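Local coordinates for DNA protection during starvation protein (Agrobacterium tumefaciens, PDB 1O9R) that protects DNA without binding it, by oxidising iron(II) with hydrogen peroxide and storing it as ferric mineral inside a hollow twelve-subunit shell, at residues N23-L32 with G82-L93; Y114-I125 with F140-L151. One frame throughout, in Å; residues are numbered along the deposited sequence.

Contact 1 (N23-L32 with G82-L93); sequences NESLASVIDL and GSLQAVSSTTKL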
loop_
_atom_site.group_PDB
_atom_site.type_symbol
_atom_site.label_atom_id
_atom_site.label_comp_id
_atom_site.label_asym_id
_atom_site.label_seq_id
_atom_site.Cartn_x
_atom_site.Cartn_y
_atom_site.Cartn_z
ATOM N N ASN A 23 -14.991 -33.847 -0.859
ATOM C CA ASN A 23 -14.871 -34.007 0.600
ATOM C C ASN A 23 -13.728 -34.944 0.938
ATOM O O ASN A 23 -13.139 -34.776 2.023
ATOM C CB ASN A 23 -16.210 -34.525 1.155
ATOM C CG ASN A 23 -17.124 -33.407 1.592
ATOM O OD1 ASN A 23 -16.655 -32.329 2.030
ATOM N ND2 ASN A 23 -18.443 -33.561 1.528
ATOM N N GLU A 24 -13.484 -35.970 0.107
ATOM C CA GLU A 24 -12.327 -36.815 0.446
ATOM C C GLU A 24 -11.028 -36.052 0.423
ATOM O O GLU A 24 -10.172 -36.090 1.335
ATOM C CB GLU A 24 -12.328 -37.960 -0.596
ATOM C CG GLU A 24 -11.112 -38.879 -0.359
ATOM C CD GLU A 24 -10.992 -39.873 -1.514
ATOM O OE1 GLU A 24 -10.663 -39.498 -2.637
ATOM O OE2 GLU A 24 -11.262 -41.035 -1.174
ATOM N N SER A 25 -10.824 -35.248 -0.638
ATOM C CA SER A 25 -9.632 -34.412 -0.728
ATOM C C SER A 25 -9.577 -33.373 0.396
ATOM O O SER A 25 -8.468 -33.147 0.910
ATOM C CB SER A 25 -9.653 -33.642 -2.060
ATOM O OG SER A 25 -9.461 -34.545 -3.153
ATOM N N LEU A 26 -10.712 -32.785 0.763
ATOM C CA LEU A 26 -10.688 -31.761 1.808
ATOM C C LEU A 26 -10.101 -32.299 3.094
ATOM O O LEU A 26 -9.352 -31.619 3.775
ATOM C CB LEU A 26 -12.138 -31.292 2.023
ATOM C CG LEU A 26 -12.348 -30.240 3.135
ATOM C CD1 LEU A 26 -11.561 -28.977 2.773
ATOM C CD2 LEU A 26 -13.838 -29.936 3.290
ATOM N N ALA A 27 -10.460 -33.545 3.434
ATOM C CA ALA A 27 -9.987 -34.088 4.742
ATOM C C ALA A 27 -8.462 -34.235 4.734
ATOM O O ALA A 27 -7.816 -33.913 5.754
ATOM C CB ALA A 27 -10.613 -35.487 4.978
ATOM N N SER A 28 -7.877 -34.730 3.657
ATOM C CA SER A 28 -6.405 -34.851 3.633
ATOM C C SER A 28 -5.711 -33.522 3.521
ATOM O O SER A 28 -4.585 -33.382 4.009
ATOM C CB SER A 28 -5.979 -35.798 2.506
ATOM O OG SER A 28 -6.310 -37.156 2.843
ATOM N N VAL A 29 -6.336 -32.528 2.864
ATOM C CA VAL A 29 -5.710 -31.185 2.765
ATOM C C VAL A 29 -5.774 -30.524 4.132
ATOM O O VAL A 29 -4.765 -29.901 4.550
ATOM C CB VAL A 29 -6.531 -30.354 1.746
ATOM C CG1 VAL A 29 -6.176 -28.851 1.843
ATOM C CG2 VAL A 29 -6.289 -30.844 0.297
ATOM N N ILE A 30 -6.876 -30.637 4.881
ATOM C CA ILE A 30 -6.879 -30.084 6.239
ATOM C C ILE A 30 -5.836 -30.769 7.109
ATOM O O ILE A 30 -5.101 -30.126 7.898
ATOM C CB ILE A 30 -8.262 -30.185 6.882
ATOM C CG1 ILE A 30 -9.266 -29.288 6.119
ATOM C CG2 ILE A 30 -8.263 -29.831 8.370
ATOM C CD1 ILE A 30 -10.748 -29.530 6.434
ATOM N N ASP A 31 -5.761 -32.121 7.060
ATOM C CA ASP A 31 -4.728 -32.816 7.880
ATOM C C ASP A 31 -3.365 -32.302 7.487
ATOM O O ASP A 31 -2.522 -32.010 8.351
ATOM C CB ASP A 31 -4.952 -34.322 7.633
ATOM C CG ASP A 31 -4.043 -35.214 8.454
ATOM O OD1 ASP A 31 -3.151 -34.779 9.199
ATOM O OD2 ASP A 31 -4.192 -36.448 8.402
ATOM N N LEU A 32 -3.083 -32.166 6.172
ATOM C CA LEU A 32 -1.774 -31.666 5.769
ATOM C C LEU A 32 -1.521 -30.248 6.280
ATOM O O LEU A 32 -0.376 -29.953 6.612
ATOM C CB LEU A 32 -1.663 -31.717 4.214
ATOM C CG LEU A 32 -0.217 -31.553 3.709
ATOM C CD1 LEU A 32 0.563 -32.822 4.111
ATOM C CD2 LEU A 32 -0.208 -31.439 2.197
ATOM N N GLY A 82 -15.460 -30.735 7.116
ATOM C CA GLY A 82 -14.111 -30.347 7.526
ATOM C C GLY A 82 -13.949 -30.237 9.024
ATOM O O GLY A 82 -12.934 -29.685 9.507
ATOM N N SER A 83 -14.845 -30.785 9.832
ATOM C CA SER A 83 -14.695 -30.768 11.272
ATOM C C SER A 83 -13.601 -31.769 11.674
ATOM O O SER A 83 -13.195 -32.647 10.908
ATOM C CB SER A 83 -16.018 -31.190 11.923
ATOM O OG SER A 83 -16.250 -32.570 11.633
ATOM N N LEU A 84 -13.151 -31.615 12.927
ATOM C CA LEU A 84 -12.132 -32.547 13.449
ATOM C C LEU A 84 -12.532 -34.025 13.274
ATOM O O LEU A 84 -11.687 -34.778 12.823
ATOM C CB LEU A 84 -12.015 -32.241 14.950
ATOM C CG LEU A 84 -11.065 -33.149 15.755
ATOM C CD1 LEU A 84 -9.636 -32.943 15.266
ATOM C CD2 LEU A 84 -11.252 -32.784 17.233
ATOM N N GLN A 85 -13.794 -34.299 13.531
ATOM C CA GLN A 85 -14.198 -35.721 13.384
ATOM C C GLN A 85 -14.264 -36.152 11.928
ATOM O O GLN A 85 -13.934 -37.338 11.642
ATOM C CB GLN A 85 -15.573 -35.873 14.066
ATOM C CG GLN A 85 -15.335 -35.782 15.573
ATOM C CD GLN A 85 -15.249 -34.357 16.147
ATOM O OE1 GLN A 85 -14.776 -34.203 17.289
ATOM N NE2 GLN A 85 -15.760 -33.383 15.420
ATOM N N ALA A 86 -14.707 -35.293 11.016
ATOM C CA ALA A 86 -14.724 -35.728 9.599
ATOM C C ALA A 86 -13.324 -35.949 9.090
ATOM O O ALA A 86 -13.001 -36.821 8.288
ATOM C CB ALA A 86 -15.433 -34.643 8.785
ATOM N N VAL A 87 -12.370 -35.030 9.438
ATOM C CA VAL A 87 -11.011 -35.135 9.042
ATOM C C VAL A 87 -10.382 -36.440 9.615
ATOM O O VAL A 87 -9.766 -37.196 8.864
ATOM C CB VAL A 87 -10.177 -33.899 9.477
ATOM C CG1 VAL A 87 -8.738 -34.076 9.057
ATOM C CG2 VAL A 87 -10.805 -32.677 8.782
ATOM N N SER A 88 -10.639 -36.719 10.913
ATOM C CA SER A 88 -10.100 -37.959 11.478
ATOM C C SER A 88 -10.657 -39.177 10.733
ATOM O O SER A 88 -9.835 -40.118 10.574
ATOM C CB SER A 88 -10.572 -37.990 12.927
ATOM O OG SER A 88 -9.861 -37.049 13.739
ATOM N N SER A 89 -11.926 -39.209 10.413
ATOM C CA SER A 89 -12.475 -40.438 9.757
ATOM C C SER A 89 -12.086 -40.540 8.313
ATOM O O SER A 89 -12.196 -41.637 7.721
ATOM C CB SER A 89 -13.987 -40.492 9.986
ATOM O OG SER A 89 -14.625 -39.482 9.209
ATOM N N THR A 90 -11.656 -39.464 7.637
ATOM C CA THR A 90 -11.503 -39.454 6.182
ATOM C C THR A 90 -10.132 -39.225 5.634
ATOM O O THR A 90 -9.844 -39.595 4.496
ATOM C CB THR A 90 -12.502 -38.388 5.663
ATOM O OG1 THR A 90 -13.834 -38.657 6.192
ATOM C CG2 THR A 90 -12.599 -38.391 4.134
ATOM N N THR A 91 -9.244 -38.702 6.485
ATOM C CA THR A 91 -7.871 -38.467 6.023
ATOM C C THR A 91 -7.173 -39.728 5.542
ATOM O O THR A 91 -7.438 -40.790 6.112
ATOM C CB THR A 91 -7.007 -37.752 7.093
ATOM O OG1 THR A 91 -5.718 -37.522 6.542
ATOM C CG2 THR A 91 -6.892 -38.636 8.367
ATOM N N LYS A 92 -6.307 -39.592 4.545
ATOM C CA LYS A 92 -5.495 -40.717 4.065
ATOM C C LYS A 92 -4.081 -40.639 4.611
ATOM O O LYS A 92 -3.255 -41.540 4.295
ATOM C CB LYS A 92 -5.427 -40.782 2.531
ATOM C CG LYS A 92 -6.774 -41.066 1.888
ATOM C CD LYS A 92 -7.687 -41.994 2.602
ATOM C CE LYS A 92 -7.359 -43.418 2.903
ATOM N NZ LYS A 92 -8.518 -44.145 3.529
ATOM N N LEU A 93 -3.760 -39.633 5.451
ATOM C CA LEU A 93 -2.408 -39.497 5.923
ATOM C C LEU A 93 -2.160 -40.243 7.230
ATOM O O LEU A 93 -3.032 -40.277 8.080
ATOM C CB LEU A 93 -2.087 -37.996 6.176
ATOM C CG LEU A 93 -2.408 -37.132 4.949
ATOM C CD1 LEU A 93 -1.916 -35.737 5.333
ATOM C CD2 LEU A 93 -1.681 -37.627 3.698
HETATM O O HOH W 1 -8.804 -38.068 2.368
HETATM O O HOH W 2 -3.092 -38.253 10.123
#
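Leu93, Asp31 and Val87 lose the most surface where residues 82-93 lie on helix 12-42. Asp31 reaches the chain that leaves the short helix because its CG stands anti to the backbone N (chi1 -176°). Its OD2 accepts a hydrogen bond from Thr91 OG1 at 2.6 Å, through the anti lone pair, away from OD1. Thr91 OG1 in turn accepts from Leu93 N at 3.1 Å, a nearly straight bond (172°) that closes an ST turn and fixes the hydroxyl between donor and acceptor. Leu93 and Asp31 run past one another in opposite senses, with Leu93 CB 3.4 Å from Asp31 OD2, while Leu93 CD1 meets Leu32 CD1 at 4.0 Å. Val87 splits its methyls: CG1 sits 3.4 Å from Ala27 O and CG2 packs 3.8 Å from Ile30 CG2. One helical turn before Leu32, Ser28 OG accepts from Lys92 N at 3.0 Å and also donates to a water that bridges Glu24 O and Thr90 O. The helix axes approach to 8.5 Å at 101°, so the short helix lies almost square across the long one. Such a short helix in the connection between the second and third bundle helices is characteristic of the Dps family.

Contact 2 (Y114-I125 with F140-L151); sequences YGEVANMIRKAI and FTAASRDLDKSL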
loop_
_atom_site.group_PDB
_atom_site.type_symbol
_atom_site.label_atom_id
_atom_site.label_comp_id
_atom_site.label_asym_id
_atom_site.label_seq_id
_atom_site.Cartn_x
_atom_site.Cartn_y
_atom_site.Cartn_z
ATOM N N TYR A 114 3.073 -34.654 1.730
ATOM C CA TYR A 114 2.853 -33.787 0.582
ATOM C C TYR A 114 2.786 -34.580 -0.714
ATOM O O TYR A 114 1.966 -34.279 -1.591
ATOM C CB TYR A 114 3.991 -32.713 0.454
ATOM C CG TYR A 114 3.637 -31.450 1.238
ATOM C CD1 TYR A 114 3.278 -30.306 0.512
ATOM C CD2 TYR A 114 3.741 -31.413 2.600
ATOM C CE1 TYR A 114 2.978 -29.142 1.273
ATOM C CE2 TYR A 114 3.414 -30.294 3.347
ATOM C CZ TYR A 114 3.043 -29.180 2.623
ATOM O OH TYR A 114 2.680 -28.028 3.339
ATOM N N GLY A 115 3.623 -35.634 -0.874
ATOM C CA GLY A 115 3.549 -36.482 -2.055
ATOM C C GLY A 115 2.184 -37.174 -2.179
ATOM O O GLY A 115 1.573 -37.191 -3.242
ATOM N N GLU A 116 1.720 -37.692 -1.017
ATOM C CA GLU A 116 0.400 -38.359 -1.075
ATOM C C GLU A 116 -0.723 -37.410 -1.451
ATOM O O GLU A 116 -1.580 -37.700 -2.316
ATOM C CB GLU A 116 0.110 -39.059 0.272
ATOM C CG GLU A 116 1.073 -40.243 0.403
ATOM C CD GLU A 116 1.122 -40.813 1.786
ATOM O OE1 GLU A 116 1.726 -41.898 1.989
ATOM O OE2 GLU A 116 0.573 -40.166 2.698
ATOM N N VAL A 117 -0.712 -36.199 -0.881
ATOM C CA VAL A 117 -1.787 -35.252 -1.219
ATOM C C VAL A 117 -1.607 -34.698 -2.641
ATOM O O VAL A 117 -2.611 -34.612 -3.372
ATOM C CB VAL A 117 -1.769 -34.097 -0.204
ATOM C CG1 VAL A 117 -2.879 -33.076 -0.585
ATOM C CG2 VAL A 117 -2.070 -34.661 1.194
ATOM N N ALA A 118 -0.405 -34.445 -3.098
ATOM C CA ALA A 118 -0.194 -33.998 -4.488
ATOM C C ALA A 118 -0.790 -35.081 -5.417
ATOM O O ALA A 118 -1.383 -34.704 -6.432
ATOM C CB ALA A 118 1.285 -33.774 -4.728
ATOM N N ASN A 119 -0.456 -36.343 -5.108
ATOM C CA ASN A 119 -0.903 -37.382 -6.050
ATOM C C ASN A 119 -2.379 -37.668 -5.945
ATOM O O ASN A 119 -3.045 -37.925 -6.966
ATOM C CB ASN A 119 -0.060 -38.647 -5.718
ATOM C CG ASN A 119 1.385 -38.465 -6.119
ATOM O OD1 ASN A 119 1.783 -37.669 -6.975
ATOM N ND2 ASN A 119 2.310 -39.243 -5.535
ATOM N N MET A 120 -2.975 -37.433 -4.764
ATOM C CA MET A 120 -4.418 -37.549 -4.657
ATOM C C MET A 120 -5.101 -36.452 -5.502
ATOM O O MET A 120 -6.130 -36.719 -6.167
ATOM C CB MET A 120 -4.837 -37.319 -3.211
ATOM C CG MET A 120 -6.250 -37.012 -2.833
ATOM S SD MET A 120 -6.492 -36.952 -1.021
ATOM C CE MET A 120 -5.045 -38.036 -0.575
ATOM N N ILE A 121 -4.577 -35.231 -5.419
ATOM C CA ILE A 121 -5.214 -34.120 -6.155
ATOM C C ILE A 121 -4.954 -34.288 -7.625
ATOM O O ILE A 121 -5.873 -33.942 -8.410
ATOM C CB ILE A 121 -4.585 -32.813 -5.612
ATOM C CG1 ILE A 121 -5.000 -32.563 -4.150
ATOM C CG2 ILE A 121 -4.963 -31.657 -6.526
ATOM C CD1 ILE A 121 -6.472 -32.470 -3.837
ATOM N N ARG A 122 -3.832 -34.851 -8.079
ATOM C CA ARG A 122 -3.594 -35.129 -9.481
ATOM C C ARG A 122 -4.686 -36.059 -10.036
ATOM O O ARG A 122 -5.251 -35.860 -11.116
ATOM C CB ARG A 122 -2.202 -35.774 -9.653
ATOM C CG ARG A 122 -1.656 -35.911 -11.061
ATOM C CD ARG A 122 -0.264 -36.580 -11.182
ATOM N NE ARG A 122 0.570 -36.491 -9.982
ATOM C CZ ARG A 122 1.102 -35.297 -9.646
ATOM N NH1 ARG A 122 1.048 -34.240 -10.475
ATOM N NH2 ARG A 122 1.752 -35.180 -8.494
ATOM N N LYS A 123 -5.007 -37.133 -9.257
ATOM C CA LYS A 123 -6.078 -38.056 -9.690
ATOM C C LYS A 123 -7.437 -37.375 -9.644
ATOM O O LYS A 123 -8.303 -37.630 -10.488
ATOM C CB LYS A 123 -6.045 -39.273 -8.722
ATOM C CG LYS A 123 -7.134 -40.300 -9.134
ATOM C CD LYS A 123 -6.880 -41.588 -8.335
ATOM C CE LYS A 123 -7.859 -42.652 -8.850
ATOM N NZ LYS A 123 -9.244 -42.437 -8.366
ATOM N N ALA A 124 -7.679 -36.477 -8.661
ATOM C CA ALA A 124 -8.942 -35.770 -8.568
ATOM C C ALA A 124 -9.202 -34.931 -9.804
ATOM O O ALA A 124 -10.395 -34.802 -10.153
ATOM C CB ALA A 124 -9.006 -34.906 -7.287
ATOM N N ILE A 125 -8.142 -34.349 -10.407
ATOM C CA ILE A 125 -8.418 -33.586 -11.639
ATOM C C ILE A 125 -9.038 -34.545 -12.695
ATOM O O ILE A 125 -10.062 -34.142 -13.272
ATOM C CB ILE A 125 -7.092 -33.115 -12.219
ATOM C CG1 ILE A 125 -6.333 -32.174 -11.262
ATOM C CG2 ILE A 125 -7.288 -32.454 -13.591
ATOM C CD1 ILE A 125 -4.911 -31.896 -11.760
ATOM N N PHE A 140 -9.105 -28.330 -8.791
ATOM C CA PHE A 140 -8.069 -29.284 -8.388
ATOM C C PHE A 140 -6.783 -29.028 -9.173
ATOM O O PHE A 140 -5.677 -29.276 -8.648
ATOM C CB PHE A 140 -8.541 -30.739 -8.647
ATOM C CG PHE A 140 -9.491 -31.248 -7.603
ATOM C CD1 PHE A 140 -10.750 -31.705 -8.016
ATOM C CD2 PHE A 140 -9.130 -31.324 -6.267
ATOM C CE1 PHE A 140 -11.621 -32.224 -7.077
ATOM C CE2 PHE A 140 -10.022 -31.832 -5.359
ATOM C CZ PHE A 140 -11.276 -32.303 -5.756
ATOM N N THR A 141 -6.831 -28.514 -10.422
ATOM C CA THR A 141 -5.651 -28.213 -11.176
ATOM C C THR A 141 -4.849 -27.086 -10.538
ATOM O O THR A 141 -3.622 -27.139 -10.452
ATOM C CB THR A 141 -6.002 -27.901 -12.616
ATOM O OG1 THR A 141 -6.669 -29.023 -13.205
ATOM C CG2 THR A 141 -4.731 -27.674 -13.442
ATOM N N ALA A 142 -5.569 -26.063 -10.092
ATOM C CA ALA A 142 -4.838 -24.954 -9.399
ATOM C C ALA A 142 -4.180 -25.496 -8.144
ATOM O O ALA A 142 -3.035 -25.108 -7.843
ATOM C CB ALA A 142 -5.841 -23.838 -9.075
ATOM N N ALA A 143 -4.881 -26.365 -7.412
ATOM C CA ALA A 143 -4.288 -26.935 -6.196
ATOM C C ALA A 143 -3.074 -27.757 -6.534
ATOM O O ALA A 143 -2.046 -27.790 -5.849
ATOM C CB ALA A 143 -5.324 -27.747 -5.391
ATOM N N SER A 144 -3.149 -28.566 -7.624
ATOM C CA SER A 144 -2.066 -29.415 -8.051
ATOM C C SER A 144 -0.825 -28.605 -8.377
ATOM O O SER A 144 0.284 -29.024 -8.046
ATOM C CB SER A 144 -2.547 -30.145 -9.357
ATOM O OG SER A 144 -1.534 -30.980 -9.867
ATOM N N ARG A 145 -1.013 -27.465 -9.077
ATOM C CA ARG A 145 0.175 -26.678 -9.387
ATOM C C ARG A 145 0.905 -26.241 -8.124
ATOM O O ARG A 145 2.143 -26.359 -8.007
ATOM C CB ARG A 145 -0.294 -25.387 -10.093
ATOM C CG ARG A 145 -0.498 -25.742 -11.558
ATOM C CD ARG A 145 -0.916 -24.609 -12.426
ATOM N NE ARG A 145 0.134 -23.554 -12.402
ATOM C CZ ARG A 145 -0.112 -22.424 -13.059
ATOM N NH1 ARG A 145 -1.166 -22.187 -13.807
ATOM N NH2 ARG A 145 0.856 -21.479 -12.933
ATOM N N ASP A 146 0.165 -25.827 -7.079
ATOM C CA ASP A 146 0.878 -25.409 -5.834
ATOM C C ASP A 146 1.365 -26.652 -5.086
ATOM O O ASP A 146 2.436 -26.559 -4.467
ATOM C CB ASP A 146 -0.087 -24.595 -4.962
ATOM C CG ASP A 146 -0.230 -23.145 -5.458
ATOM O OD1 ASP A 146 -1.278 -22.547 -5.057
ATOM O OD2 ASP A 146 0.637 -22.697 -6.219
ATOM N N LEU A 147 0.634 -27.777 -5.057
ATOM C CA LEU A 147 1.154 -28.963 -4.321
ATOM C C LEU A 147 2.397 -29.451 -5.002
ATOM O O LEU A 147 3.326 -29.890 -4.271
ATOM C CB LEU A 147 0.076 -30.053 -4.282
ATOM C CG LEU A 147 -0.962 -29.774 -3.174
ATOM C CD1 LEU A 147 -2.289 -30.432 -3.536
ATOM C CD2 LEU A 147 -0.346 -30.256 -1.847
ATOM N N ASP A 148 2.429 -29.546 -6.328
ATOM C CA ASP A 148 3.626 -30.071 -6.986
ATOM C C ASP A 148 4.812 -29.169 -6.789
ATOM O O ASP A 148 5.936 -29.672 -6.695
ATOM C CB ASP A 148 3.349 -30.295 -8.502
ATOM C CG ASP A 148 2.583 -31.573 -8.773
ATOM O OD1 ASP A 148 2.427 -31.819 -10.012
ATOM O OD2 ASP A 148 2.148 -32.305 -7.885
ATOM N N LYS A 149 4.577 -27.846 -6.784
ATOM C CA LYS A 149 5.737 -26.947 -6.519
ATOM C C LYS A 149 6.164 -27.073 -5.052
ATOM O O LYS A 149 7.396 -27.034 -4.862
ATOM C CB LYS A 149 5.295 -25.507 -6.894
ATOM C CG LYS A 149 6.377 -24.493 -6.602
ATOM C CD LYS A 149 6.020 -23.111 -7.184
ATOM C CE LYS A 149 7.122 -22.130 -6.758
ATOM N NZ LYS A 149 6.957 -20.864 -7.559
ATOM N N SER A 150 5.226 -27.157 -4.144
ATOM C CA SER A 150 5.631 -27.295 -2.725
ATOM C C SER A 150 6.383 -28.598 -2.478
ATOM O O SER A 150 7.389 -28.652 -1.765
ATOM C CB SER A 150 4.425 -27.192 -1.814
ATOM O OG SER A 150 3.716 -25.977 -1.985
ATOM N N LEU A 151 5.948 -29.674 -3.167
ATOM C CA LEU A 151 6.648 -30.953 -3.036
ATOM C C LEU A 151 8.060 -30.835 -3.559
ATOM O O LEU A 151 9.005 -31.328 -2.903
ATOM C CB LEU A 151 5.817 -32.007 -3.838
ATOM C CG LEU A 151 6.517 -33.408 -3.880
ATOM C CD1 LEU A 151 6.639 -34.025 -2.496
ATOM C CD2 LEU A 151 5.747 -34.293 -4.855
HETATM O O HOH W 3 -0.628 -32.345 -7.720
#
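Leu147 and Ile121 interlock as knobs between helices 114-125 and 140-151, whose axes come within 8.7 Å at 152°, an antiparallel pairing. Leu147 enters the hole formed by Tyr114, Val117, Ala118 and Ile121, its CD1 3.5 Å from Ile121 CG1; Ile121 enters that of Phe140, Ala143, Ser144 and Leu147. Ile125 CG1 adds an apolar contact 3.7 Å from Phe140 CB. The aromatic contribution is CH-pi: Ala124 CB stands over the Phe140 ring face, 3.5 Å from its centroid. The charged contribution is an end-on salt bridge. Arg122 has CG anti to its backbone N (chi1 -169°) and a bend at chi3 that brings the guanidinium to Asp148. Its NH1 meets the syn lone pair of Asp148 OD1 at 2.8 Å and NH2 reaches OD2 at 3.0 Å, the two planes 28° apart. Asn119 OD1 accepts from Arg122 NH2 at 2.9 Å and helps hold the guanidinium in that orientation. A neighbouring subunit adds Arg72 to Asp148 and Asp9 to Arg122, so the ion pair continues across the subunit interface. A water lies within hydrogen-bonding distance of Ser144 OG, which also bonds Thr135 of that subunit, Ala118 O and Asp148 OD2. Knobs-into-holes packing is common to helical bundles; here it joins the last two long helices of the ferritin-like four-helix bundle.

Contacts 1 and 2 follow in series along the chain, the first closing at Leu93 before the second opens at Tyr114, and their centres are 15 Å apart. Contact 1 mounts helix 84-90 across helix 12-42; contact 2 pairs helices 103-130 and 134-156 of the same bundle. They meet directly: Ser25 OG lies 3.5 Å from Phe140 CE2, and Ser28 CB is 3.7 Å from Met120 SD. Helix 12-42 thus touches both, carrying helix 84-90 and packing, through Ser25 and Ser28, against contact 2. Each contact also borders a different neighbouring subunit, Ile30 packing on Leu34 of one and Lys149 pairing with the iron-binding Glu71 of another, which ties both to the dodecameric shell.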